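Local coordinates for protein ORF112 (Cyprinid herpesvirus 3, PDB 4WCG) that binds Z-DNA through its Zalpha domain, a winged helix-turn-helix module, and probably also binds RNA, at residues A[65-69]-A[70-74]. Numbering follows the deposited sequence.
With nucleotides of chain D.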
ATOM      1  N   LEU A  65      -7.649  18.508  -8.581  1.00 32.73           N
ATOM      2  CA  LEU A  65      -6.287  18.797  -9.027  1.00 33.14           C
ATOM      3  C   LEU A  65      -6.192  19.096 -10.518  1.00 33.90           C
ATOM      4  O   LEU A  65      -5.178  19.619 -10.977  1.00 36.70           O
ATOM      5  CB  LEU A  65      -5.359  17.627  -8.699  1.00 28.08           C
ATOM      6  CG  LEU A  65      -5.211  17.311  -7.216  1.00 27.15           C
ATOM      7  CD1 LEU A  65      -4.361  16.071  -7.014  1.00 28.13           C
ATOM      8  CD2 LEU A  65      -4.591  18.506  -6.518  1.00 32.99           C
ATOM      9  N   GLY A  66      -7.235  18.759 -11.270  1.00 32.88           N
ATOM     10  CA  GLY A  66      -7.158  18.807 -12.722  1.00 35.43           C
ATOM     11  C   GLY A  66      -6.268  17.689 -13.253  1.00 33.47           C
ATOM     12  O   GLY A  66      -5.414  17.899 -14.117  1.00 36.77           O
ATOM     13  N   ALA A  67      -6.458  16.483 -12.736  1.00 32.73           N
ATOM     14  CA  ALA A  67      -5.664  15.350 -13.182  1.00 30.51           C
ATOM     15  C   ALA A  67      -6.570  14.210 -13.636  1.00 29.01           C
ATOM     16  O   ALA A  67      -7.791  14.283 -13.509  1.00 35.01           O
ATOM     17  CB  ALA A  67      -4.723  14.873 -12.068  1.00 30.08           C
ATOM     18  N   GLN A  68      -5.963  13.170 -14.182  1.00 27.36           N
ATOM     19  CA  GLN A  68      -6.692  11.966 -14.543  1.00 27.59           C
ATOM     20  C   GLN A  68      -6.897  11.102 -13.320  1.00 29.05           C
ATOM     21  O   GLN A  68      -6.023  11.018 -12.461  1.00 24.51           O
ATOM     22  CB  GLN A  68      -5.947  11.162 -15.603  1.00 28.55           C
ATOM     23  CG  GLN A  68      -6.043  11.741 -17.011  1.00 30.91           C
ATOM     24  CD  GLN A  68      -5.601  10.738 -18.054  1.00 55.76           C
ATOM     25  OE1 GLN A  68      -4.409  10.476 -18.214  1.00 63.70           O
ATOM     26  NE2 GLN A  68      -6.565  10.145 -18.750  1.00 59.93           N
ATOM     27  N   ARG A  69      -8.051  10.458 -13.256  1.00 29.10           N
ATOM     28  CA  ARG A  69      -8.330   9.489 -12.200  1.00 25.07           C
ATOM     29  C   ARG A  69      -7.247   8.409 -12.120  1.00 22.91           C
ATOM     30  O   ARG A  69      -6.816   8.032 -11.033  1.00 22.35           O
ATOM     31  CB  ARG A  69      -9.696   8.858 -12.449  1.00 29.76           C
ATOM     32  CG  ARG A  69     -10.212   7.953 -11.347  1.00 33.28           C
ATOM     33  CD  ARG A  69     -11.621   7.512 -11.737  1.00 51.09           C
ATOM     34  NE  ARG A  69     -12.113   6.386 -10.951  1.00 62.12           N
ATOM     35  CZ  ARG A  69     -13.351   5.911 -11.035  1.00 65.00           C
ATOM     36  NH1 ARG A  69     -14.222   6.469 -11.871  1.00 66.02           N
ATOM     37  NH2 ARG A  69     -13.717   4.879 -10.285  1.00 51.42           N
ATOM     38  N   SER A  70      -6.789   7.935 -13.276  1.00 24.09           N
ATOM     39  CA  SER A  70      -5.776   6.875 -13.275  1.00 22.89           C
ATOM     40  C   SER A  70      -4.460   7.369 -12.666  1.00 21.86           C
ATOM     41  O   SER A  70      -3.796   6.627 -11.955  1.00 21.69           O
ATOM     42  CB  SER A  70      -5.545   6.327 -14.688  1.00 25.21           C
ATOM     43  OG  SER A  70      -5.132   7.358 -15.564  1.00 29.06           O
ATOM     44  N   GLU A  71      -4.088   8.620 -12.951  1.00 23.32           N
ATOM     45  CA  GLU A  71      -2.866   9.187 -12.390  1.00 23.18           C
ATOM     46  C   GLU A  71      -2.955   9.333 -10.881  1.00 23.31           C
ATOM     47  O   GLU A  71      -2.034   8.981 -10.154  1.00 21.34           O
ATOM     48  CB  GLU A  71      -2.578  10.549 -13.027  1.00 30.25           C
ATOM     49  CG  GLU A  71      -1.337  11.233 -12.489  1.00 35.73           C
ATOM     50  CD  GLU A  71      -1.022  12.531 -13.211  1.00 57.21           C
ATOM     51  OE1 GLU A  71      -1.873  12.998 -14.001  1.00 64.98           O
ATOM     52  OE2 GLU A  71       0.080  13.079 -12.988  1.00 59.21           O
ATOM     53  N   VAL A  72      -4.079   9.858 -10.410  1.00 23.70           N
ATOM     54  CA  VAL A  72      -4.287   9.976  -8.976  1.00 19.59           C
ATOM     55  C   VAL A  72      -4.232   8.593  -8.303  1.00 20.60           C
ATOM     56  O   VAL A  72      -3.574   8.419  -7.265  1.00 18.77           O
ATOM     57  CB  VAL A  72      -5.616  10.699  -8.681  1.00 20.92           C
ATOM     58  CG1 VAL A  72      -5.982  10.588  -7.199  1.00 22.85           C
ATOM     59  CG2 VAL A  72      -5.493  12.163  -9.073  1.00 25.72           C
ATOM     60  N   ASN A  73      -4.880   7.598  -8.895  1.00 17.62           N
ATOM     61  CA  ASN A  73      -4.863   6.264  -8.300  1.00 16.32           C
ATOM     62  C   ASN A  73      -3.457   5.672  -8.328  1.00 18.12           C
ATOM     63  O   ASN A  73      -3.066   4.989  -7.383  1.00 19.07           O
ATOM     64  CB  ASN A  73      -5.866   5.332  -9.001  1.00 17.95           C
ATOM     65  CG  ASN A  73      -7.217   5.337  -8.319  1.00 17.22           C
ATOM     66  OD1 ASN A  73      -7.289   5.521  -7.103  1.00 18.60           O
ATOM     67  ND2 ASN A  73      -8.283   5.106  -9.075  1.00 18.75           N
ATOM     68  N   ARG A  74      -2.691   5.916  -9.393  1.00 16.77           N
ATOM     69  CA  ARG A  74      -1.332   5.384  -9.434  1.00 17.67           C
ATOM     70  C   ARG A  74      -0.549   5.911  -8.227  1.00 20.01           C
ATOM     71  O   ARG A  74       0.192   5.156  -7.558  1.00 20.70           O
ATOM     72  CB  ARG A  74      -0.642   5.762 -10.747  1.00 21.16           C
ATOM     73  CG  ARG A  74       0.714   5.068 -10.935  1.00 22.88           C
ATOM     74  CD  ARG A  74       1.262   5.251 -12.332  1.00 30.43           C
ATOM     75  NE  ARG A  74       1.643   6.631 -12.585  1.00 35.08           N
ATOM     76  CZ  ARG A  74       0.963   7.456 -13.370  1.00 44.13           C
ATOM     77  NH1 ARG A  74      -0.146   7.038 -13.957  1.00 40.95           N
ATOM     78  NH2 ARG A  74       1.390   8.696 -13.560  1.00 40.46           N
TER
ATOM     79  P    DG D   5      -8.057   3.573 -12.606  1.00 18.01           P
ATOM     80  OP1  DG D   5      -8.972   4.294 -11.753  1.00 19.71           O
ATOM     81  OP2  DG D   5      -7.975   3.939 -13.999  1.00 19.84           O
ATOM     82  O5'  DG D   5      -6.634   3.678 -11.929  1.00 18.08           O
ATOM     83  C5'  DG D   5      -5.540   3.010 -12.493  1.00 18.63           C
ATOM     84  C4'  DG D   5      -4.335   3.112 -11.591  1.00 17.00           C
ATOM     85  O4'  DG D   5      -4.607   2.486 -10.329  1.00 18.33           O
ATOM     86  C3'  DG D   5      -3.103   2.414 -12.150  1.00 19.33           C
ATOM     87  O3'  DG D   5      -2.315   3.414 -12.763  1.00 22.47           O
ATOM     88  C2'  DG D   5      -2.429   1.819 -10.928  1.00 19.69           C
ATOM     89  C1'  DG D   5      -3.511   1.725  -9.875  1.00 18.71           C
ATOM     90  N9   DG D   5      -4.003   0.393  -9.541  1.00 19.80           N
ATOM     91  C8   DG D   5      -4.161  -0.107  -8.279  1.00 20.33           C
ATOM     92  N7   DG D   5      -4.685  -1.296  -8.260  1.00 18.96           N
ATOM     93  C5   DG D   5      -4.887  -1.600  -9.594  1.00 17.95           C
ATOM     94  C6   DG D   5      -5.417  -2.760 -10.193  1.00 17.83           C
ATOM     95  O6   DG D   5      -5.817  -3.779  -9.652  1.00 19.28           O
ATOM     96  N1   DG D   5      -5.466  -2.641 -11.572  1.00 16.81           N
ATOM     97  C2   DG D   5      -5.045  -1.552 -12.283  1.00 16.58           C
ATOM     98  N2   DG D   5      -5.166  -1.631 -13.605  1.00 16.70           N
ATOM     99  N3   DG D   5      -4.537  -0.467 -11.735  1.00 17.11           N
ATOM    100  C4   DG D   5      -4.482  -0.562 -10.397  1.00 17.30           C
ATOM    101  P    DC D   6      -1.917   3.302 -14.267  1.00 24.86           P
ATOM    102  OP1  DC D   6      -1.122   4.447 -14.582  1.00 26.56           O
ATOM    103  OP2  DC D   6      -3.069   2.996 -15.040  1.00 25.13           O
ATOM    104  O5'  DC D   6      -1.016   1.998 -14.241  1.00 28.84           O
ATOM    105  C5'  DC D   6       0.092   1.824 -15.098  1.00 28.96           C
ATOM    106  C4'  DC D   6       0.059   0.447 -15.715  1.00 33.05           C
ATOM    107  O4'  DC D   6       0.150  -0.561 -14.698  1.00 26.70           O
ATOM    108  C3'  DC D   6      -1.201   0.114 -16.510  1.00 30.94           C
ATOM    109  O3'  DC D   6      -0.807  -0.628 -17.647  1.00 37.65           O
ATOM    110  C2'  DC D   6      -1.973  -0.789 -15.573  1.00 27.44           C
ATOM    111  C1'  DC D   6      -0.854  -1.528 -14.878  1.00 24.79           C
ATOM    112  N1   DC D   6      -1.214  -2.082 -13.561  1.00 23.52           N
ATOM    113  C2   DC D   6      -1.770  -3.356 -13.507  1.00 23.78           C
ATOM    114  O2   DC D   6      -1.973  -3.964 -14.560  1.00 25.05           O
ATOM    115  N3   DC D   6      -2.110  -3.875 -12.311  1.00 23.60           N
ATOM    116  C4   DC D   6      -1.895  -3.179 -11.199  1.00 24.43           C
ATOM    117  N4   DC D   6      -2.223  -3.736 -10.039  1.00 26.51           N
ATOM    118  C5   DC D   6      -1.328  -1.878 -11.225  1.00 23.70           C
ATOM    119  C6   DC D   6      -0.980  -1.384 -12.411  1.00 22.75           C
TER
HETATM  120  O   HOH W   1     -11.240   4.656  -8.669  1.00 26.25           O
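Arg-69 and Asn-73 lie one turn apart at the start of the recognition helix of the Zalpha domain; Asn-73 binds the phosphate of DG5 of chain D directly, while Arg-69 is linked to Asn-73 through a shared water. The amide of Asn-73 does the direct work: its ND2 gives one hydrogen bond to OP1 of DG5 (2.9 Å) and another to water 1, so both of its N-H groups are used. That water also accepts a bond from Arg-69 NH2 at 3.0 Å and sits in the plane of the guanidinium, at its edge. Arg-69 reaches it because CG is anti to the backbone N (chi1 -173°) and the chain runs on extended to NE. Its positive charge probably favours the phosphate electrostatically, though NE stays 3.9 Å from OP1 of DG5. A turn of helix lies beneath: Asn-73 N donates to Arg-69 O at 2.9 Å, and Val-72 N to Gln-68 O in a straighter bond (171°). With Gln-68 as N-cap, these close the first turn of the helix. Beside Asn-73, Arg-74 takes the next phosphate. Bent at chi3 (68°), its side chain brings NH1 to OP1 of DC6 of chain D at 2.8 Å, while NH2 is held by the carbonyl of Pro-37. Ser-70 meets the DNA through carbon, its CB 3.5 Å from OP2 of DG5. Facing inward, Val-72 CG2 packs on Ala-67 CB at 4.1 Å, joining the turn to the helix. Gly-66, with positive phi, ends helix 58-65 and opens the short turn into helix 69-81, giving the helix-turn-helix; Val-72 presses on Ala-58, Ile-61 and Ala-62 of the first of these, while Leu-65 and Glu-71 touch helix 40-52.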